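Protein P47 (Clostridium botulinum, PDB 6EKT) may form part of a progenitor complex that protects botulinum neurotoxin type A2 during its passage through the host gut, and resembles tubular lipid-binding (TULIP) proteins. Local coordinates at residues 51-56 with 170-175; 64-69 with 160-165. All blocks are in the same frame, centred on the assembly; numbering follows the deposited sequence.

Interaction 1: 51-56 with 170-175; sequences IQFLYS and EKQISY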
loop_
_atom_site.group_PDB
_atom_site.type_symbol
_atom_site.label_atom_id
_atom_site.label_comp_id
_atom_site.label_asym_id
_atom_site.label_seq_id
_atom_site.Cartn_x
_atom_site.Cartn_y
_atom_site.Cartn_z
ATOM N N ILE A 51 -8.402 9.277 31.968
ATOM C CA ILE A 51 -7.222 10.132 31.929
ATOM C C ILE A 51 -7.486 11.468 32.605
ATOM O O ILE A 51 -8.422 12.194 32.242
ATOM C CB ILE A 51 -6.727 10.350 30.473
ATOM C CG1 ILE A 51 -6.499 9.004 29.741
ATOM C CG2 ILE A 51 -5.496 11.251 30.438
ATOM C CD1 ILE A 51 -5.330 8.171 30.241
ATOM N N GLN A 52 -6.666 11.756 33.612
ATOM C CA GLN A 52 -6.578 13.098 34.178
ATOM C C GLN A 52 -5.136 13.590 34.268
ATOM O O GLN A 52 -4.229 12.822 34.607
ATOM C CB GLN A 52 -7.330 13.221 35.508
ATOM C CG GLN A 52 -6.767 12.452 36.700
ATOM C CD GLN A 52 -7.320 12.974 38.021
ATOM O OE1 GLN A 52 -6.610 13.629 38.789
ATOM N NE2 GLN A 52 -8.598 12.719 38.272
ATOM N N PHE A 53 -4.941 14.858 33.914
ATOM C CA PHE A 53 -3.630 15.491 33.954
ATOM C C PHE A 53 -3.625 16.502 35.099
ATOM O O PHE A 53 -4.485 17.401 35.145
ATOM C CB PHE A 53 -3.305 16.237 32.630
ATOM C CG PHE A 53 -3.021 15.344 31.428
ATOM C CD1 PHE A 53 -2.927 13.944 31.524
ATOM C CD2 PHE A 53 -2.813 15.936 30.173
ATOM C CE1 PHE A 53 -2.647 13.169 30.395
ATOM C CE2 PHE A 53 -2.534 15.165 29.047
ATOM C CZ PHE A 53 -2.454 13.784 29.158
ATOM N N LEU A 54 -2.663 16.333 36.010
ATOM C CA LEU A 54 -2.343 17.319 37.052
ATOM C C LEU A 54 -0.947 17.906 36.858
ATOM O O LEU A 54 -0.019 17.203 36.449
ATOM C CB LEU A 54 -2.404 16.690 38.457
ATOM C CG LEU A 54 -3.640 15.917 38.927
ATOM C CD1 LEU A 54 -3.317 15.018 40.124
ATOM C CD2 LEU A 54 -4.732 16.898 39.309
ATOM N N TYR A 55 -0.812 19.191 37.186
ATOM C CA TYR A 55 0.475 19.869 37.234
ATOM C C TYR A 55 0.452 20.917 38.351
ATOM O O TYR A 55 -0.520 21.661 38.490
ATOM C CB TYR A 55 0.827 20.513 35.884
ATOM C CG TYR A 55 2.035 21.426 35.959
ATOM C CD1 TYR A 55 3.343 20.908 35.871
ATOM C CD2 TYR A 55 1.878 22.798 36.157
ATOM C CE1 TYR A 55 4.455 21.748 35.968
ATOM C CE2 TYR A 55 2.979 23.637 36.256
ATOM C CZ TYR A 55 4.256 23.106 36.159
ATOM O OH TYR A 55 5.335 23.949 36.254
ATOM N N SER A 56 1.541 20.966 39.118
ATOM C CA SER A 56 1.715 21.911 40.226
ATOM C C SER A 56 3.096 22.537 40.228
ATOM O O SER A 56 4.074 21.917 39.796
ATOM C CB SER A 56 1.521 21.198 41.559
ATOM O OG SER A 56 0.153 21.077 41.840
ATOM N N GLU A 170 3.039 12.905 30.037
ATOM C CA GLU A 170 3.321 12.216 28.782
ATOM C C GLU A 170 3.246 10.665 28.907
ATOM O O GLU A 170 2.655 10.016 28.056
ATOM C CB GLU A 170 4.649 12.745 28.212
ATOM C CG GLU A 170 5.434 11.833 27.291
ATOM C CD GLU A 170 6.547 11.095 28.009
ATOM O OE1 GLU A 170 7.294 11.742 28.779
ATOM O OE2 GLU A 170 6.681 9.873 27.790
ATOM N N LYS A 171 3.770 10.105 29.999
ATOM C CA LYS A 171 3.743 8.647 30.228
ATOM C C LYS A 171 2.348 8.027 30.297
ATOM O O LYS A 171 2.189 6.829 30.099
ATOM C CB LYS A 171 4.555 8.267 31.478
ATOM C CG LYS A 171 6.040 8.610 31.392
ATOM C CD LYS A 171 6.829 7.625 30.527
ATOM C CE LYS A 171 8.243 8.127 30.248
ATOM N NZ LYS A 171 9.067 8.303 31.481
ATOM N N GLN A 172 1.337 8.850 30.547
ATOM C CA GLN A 172 -0.047 8.380 30.661
ATOM C C GLN A 172 -0.715 8.019 29.344
ATOM O O GLN A 172 -1.674 7.249 29.330
ATOM C CB GLN A 172 -0.903 9.438 31.330
ATOM C CG GLN A 172 -0.808 9.473 32.839
ATOM C CD GLN A 172 -2.109 9.932 33.433
ATOM O OE1 GLN A 172 -3.110 9.220 33.374
ATOM N NE2 GLN A 172 -2.112 11.127 33.989
ATOM N N ILE A 173 -0.240 8.623 28.260
ATOM C CA ILE A 173 -0.780 8.400 26.936
ATOM C C ILE A 173 0.190 7.476 26.202
ATOM O O ILE A 173 1.331 7.867 25.919
ATOM C CB ILE A 173 -0.977 9.738 26.163
ATOM C CG1 ILE A 173 -1.833 10.740 26.962
ATOM C CG2 ILE A 173 -1.493 9.491 24.739
ATOM C CD1 ILE A 173 -3.278 10.342 27.234
ATOM N N SER A 174 -0.266 6.244 25.945
ATOM C CA SER A 174 0.464 5.247 25.149
ATOM C C SER A 174 -0.440 4.650 24.080
ATOM O O SER A 174 -0.308 3.455 23.771
ATOM C CB SER A 174 0.956 4.074 26.021
ATOM O OG SER A 174 1.537 4.488 27.235
ATOM N N TYR A 175 -1.355 5.438 23.511
ATOM C CA TYR A 175 -2.200 4.912 22.449
ATOM C C TYR A 175 -1.351 4.547 21.214
ATOM O O TYR A 175 -0.523 5.349 20.765
ATOM C CB TYR A 175 -3.360 5.852 22.085
ATOM C CG TYR A 175 -4.219 5.275 20.993
ATOM C CD1 TYR A 175 -5.209 4.329 21.287
ATOM C CD2 TYR A 175 -4.006 5.625 19.647
ATOM C CE1 TYR A 175 -5.983 3.771 20.278
ATOM C CE2 TYR A 175 -4.776 5.075 18.633
ATOM C CZ TYR A 175 -5.760 4.153 18.949
ATOM O OH TYR A 175 -6.512 3.600 17.935
#
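Q172, at the end of a short 3-10 turn, reaches the backbone of Q52 on an edge strand of a four-stranded antiparallel sheet in this TULIP-like protein, tying the loop after helix 152-168 to the sheet. The one hydrogen bond between the segments runs from Q172 NE2 to Q52 O, at 2.8 Å. Its N-H...O angle is 152°; the acceptor lies near the plane of the Q172 amide, whereas NE2 sits 28° off the carbonyl plane of Q52. NE2 also hydrogen-bonds to N169 OD1, and this second bond should limit rotation of the amide.

Apolar contacts flank the polar one. The F53 ring offers its edge to I173, with CZ 3.8 Å from I173 CG1, and the two side chains cross at about a right angle. With I173 CG1 beside its own backbone N (chi1 -54°), the branch is turned to the strand and its CD1 lies 4.0 Å from I51 CG2. F166 and F68 each meet the F53 ring edge-to-face.

Contacts of apolar with polar atoms complete the seam. I51 and Q172 run past each other in opposite directions, I51 CD1 lying 3.9 Å from Q172 O, and F53 CD1 approaches Q172 NE2 to 3.8 Å.

Interaction 2: 64-69 with 160-165; sequences IKMVFD and KLLINA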
loop_
_atom_site.group_PDB
_atom_site.type_symbol
_atom_site.label_atom_id
_atom_site.label_comp_id
_atom_site.label_asym_id
_atom_site.label_seq_id
_atom_site.Cartn_x
_atom_site.Cartn_y
_atom_site.Cartn_z
ATOM N N ILE A 64 -2.999 23.145 37.892
ATOM C CA ILE A 64 -3.990 22.820 36.871
ATOM C C ILE A 64 -4.422 21.352 37.005
ATOM O O ILE A 64 -3.600 20.481 37.311
ATOM C CB ILE A 64 -3.492 23.152 35.433
ATOM C CG1 ILE A 64 -4.583 22.847 34.389
ATOM C CG2 ILE A 64 -2.166 22.462 35.121
ATOM C CD1 ILE A 64 -4.324 23.417 33.005
ATOM N N LYS A 65 -5.715 21.110 36.806
ATOM C CA LYS A 65 -6.283 19.767 36.797
ATOM C C LYS A 65 -7.232 19.661 35.614
ATOM O O LYS A 65 -8.096 20.534 35.442
ATOM C CB LYS A 65 -7.052 19.494 38.106
ATOM C CG LYS A 65 -7.821 18.179 38.127
ATOM C CD LYS A 65 -8.413 17.935 39.506
ATOM C CE LYS A 65 -9.204 16.647 39.530
ATOM N NZ LYS A 65 -9.800 16.515 40.891
ATOM N N MET A 66 -7.070 18.594 34.817
ATOM C CA MET A 66 -7.912 18.330 33.642
ATOM C C MET A 66 -8.356 16.879 33.599
ATOM O O MET A 66 -7.523 15.968 33.499
ATOM C CB MET A 66 -7.175 18.687 32.338
ATOM C CG MET A 66 -6.895 20.169 32.128
ATOM S SD MET A 66 -6.007 20.604 30.613
ATOM C CE MET A 66 -4.369 19.951 30.910
ATOM N N VAL A 67 -9.666 16.664 33.675
ATOM C CA VAL A 67 -10.247 15.337 33.443
ATOM C C VAL A 67 -10.978 15.401 32.093
ATOM O O VAL A 67 -11.891 16.223 31.907
ATOM C CB VAL A 67 -11.198 14.878 34.592
ATOM C CG1 VAL A 67 -11.488 13.383 34.492
ATOM C CG2 VAL A 67 -10.618 15.197 35.973
ATOM N N PHE A 68 -10.558 14.551 31.155
ATOM C CA PHE A 68 -11.036 14.622 29.771
ATOM C C PHE A 68 -12.334 13.873 29.493
ATOM O O PHE A 68 -12.538 12.746 29.952
ATOM C CB PHE A 68 -9.944 14.159 28.788
ATOM C CG PHE A 68 -8.686 14.982 28.857
ATOM C CD1 PHE A 68 -8.640 16.263 28.314
ATOM C CD2 PHE A 68 -7.536 14.464 29.452
ATOM C CE1 PHE A 68 -7.469 17.016 28.366
ATOM C CE2 PHE A 68 -6.366 15.210 29.518
ATOM C CZ PHE A 68 -6.331 16.489 28.975
ATOM N N ASP A 69 -13.207 14.536 28.740
ATOM C CA ASP A 69 -14.390 13.934 28.131
ATOM C C ASP A 69 -13.974 12.853 27.118
ATOM O O ASP A 69 -14.445 11.711 27.186
ATOM C CB ASP A 69 -15.196 15.035 27.432
ATOM C CG ASP A 69 -16.690 14.874 27.595
ATOM O OD1 ASP A 69 -17.281 14.029 26.896
ATOM O OD2 ASP A 69 -17.279 15.617 28.412
ATOM N N LYS A 160 -0.187 28.206 28.869
ATOM C CA LYS A 160 1.053 27.824 29.521
ATOM C C LYS A 160 0.869 26.564 30.367
ATOM O O LYS A 160 1.660 25.629 30.245
ATOM C CB LYS A 160 1.601 28.984 30.354
ATOM C CG LYS A 160 2.959 28.715 30.978
ATOM C CD LYS A 160 2.823 28.370 32.462
ATOM C CE LYS A 160 4.177 28.336 33.154
ATOM N NZ LYS A 160 4.112 27.464 34.367
ATOM N N LEU A 161 -0.169 26.546 31.202
ATOM C CA LEU A 161 -0.389 25.428 32.127
ATOM C C LEU A 161 -0.863 24.151 31.428
ATOM O O LEU A 161 -0.583 23.054 31.915
ATOM C CB LEU A 161 -1.349 25.816 33.259
ATOM C CG LEU A 161 -0.781 26.814 34.277
ATOM C CD1 LEU A 161 -1.887 27.391 35.147
ATOM C CD2 LEU A 161 0.266 26.119 35.147
ATOM N N LEU A 162 -1.580 24.297 30.315
ATOM C CA LEU A 162 -1.968 23.133 29.500
ATOM C C LEU A 162 -0.746 22.380 28.996
ATOM O O LEU A 162 -0.688 21.159 29.073
ATOM C CB LEU A 162 -2.880 23.508 28.320
ATOM C CG LEU A 162 -3.337 22.287 27.476
ATOM C CD1 LEU A 162 -4.815 22.332 27.116
ATOM C CD2 LEU A 162 -2.487 22.096 26.220
ATOM N N ILE A 163 0.219 23.118 28.468
ATOM C CA ILE A 163 1.429 22.503 27.942
ATOM C C ILE A 163 2.211 21.849 29.088
ATOM O O ILE A 163 2.686 20.719 28.946
ATOM C CB ILE A 163 2.267 23.532 27.170
ATOM C CG1 ILE A 163 1.464 24.017 25.962
ATOM C CG2 ILE A 163 3.597 22.938 26.725
ATOM C CD1 ILE A 163 2.131 25.121 25.163
ATOM N N ASN A 164 2.315 22.562 30.218
ATOM C CA ASN A 164 2.970 22.022 31.407
ATOM C C ASN A 164 2.374 20.673 31.745
ATOM O O ASN A 164 3.114 19.700 31.932
ATOM C CB ASN A 164 2.790 22.938 32.619
ATOM C CG ASN A 164 3.821 24.041 32.700
ATOM O OD1 ASN A 164 3.497 25.138 33.131
ATOM N ND2 ASN A 164 5.062 23.757 32.320
ATOM N N ALA A 165 1.040 20.628 31.802
ATOM C CA ALA A 165 0.324 19.425 32.188
ATOM C C ALA A 165 0.506 18.276 31.168
ATOM O O ALA A 165 0.754 17.125 31.558
ATOM C CB ALA A 165 -1.148 19.736 32.437
#
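I64 and M66, alternate residues of strand 62-68, project onto helix 152-168 and meet L161, L162 and A165. All five are buried, and no hydrogen bond joins the two segments. The local axes of strand and helix approach to 9.0 Å and cross at -68°, so the strand runs steeply across the helix, and of residues 64-69 I64 and M66 pack against these turns.

The tight part is made by I64 against L161 and by M66 against A165. I64 lies alongside L161, the two side chains running past each other in opposite directions, with both branches of I64 against it: its CG2 branch is 3.6 Å from L161 O, while CD1, at the end of the extended other branch (chi1 -178°), comes to 3.8 Å from L161 CB. The same CG2 is 4.0 Å from A165 CB. M66 approaches the alanine from further along the strand. Its chain is extended as far as SD and then bends (chi3 -69°), delivering CE to within 3.6 Å of A165 CB. The small methyl of A165 is thus touched by both strand side chains. The contact at L162 is less close: its CD1 lies 4.1 Å from M66 SD, and the two side chains cross at about a right angle. F93 packs on both I64 and L161, and Y55 also borders this pair.

The other sides of both elements are more open. K65 projects away from the helix and is partly exposed, as is I163 on the far side of the helix. At the helix margin, K160 NZ donates to N164 OD1 over 2.7 Å, in the carbonyl plane of the amide, and also bonds to Q62 OE1. The result is a sheet packed through buried apolar side chains on a helix, consistent with the N-terminal domain of a TULIP-like protein, which folds much like OrfX2.

How the interactions relate
From the N terminus, the chain leaves helix 35-49 and enters strand 52-57, then turns back as strand 62-68, its antiparallel neighbour in the same sheet. After a long excursion that includes several further strands, it returns as helix 152-168, where interaction 2 closes a loop of 90 intervening residues. The loop beyond the helix then closes the larger, 113-residue loop of interaction 1, so the second contact is nested within the first. Their centres lie 9 Å apart, and backbone pairing of F53 with M66 and of Y55 with I64 connects them directly. Together they fasten strand 52-57 to the loop after the helix and strand 62-68 to the helix itself.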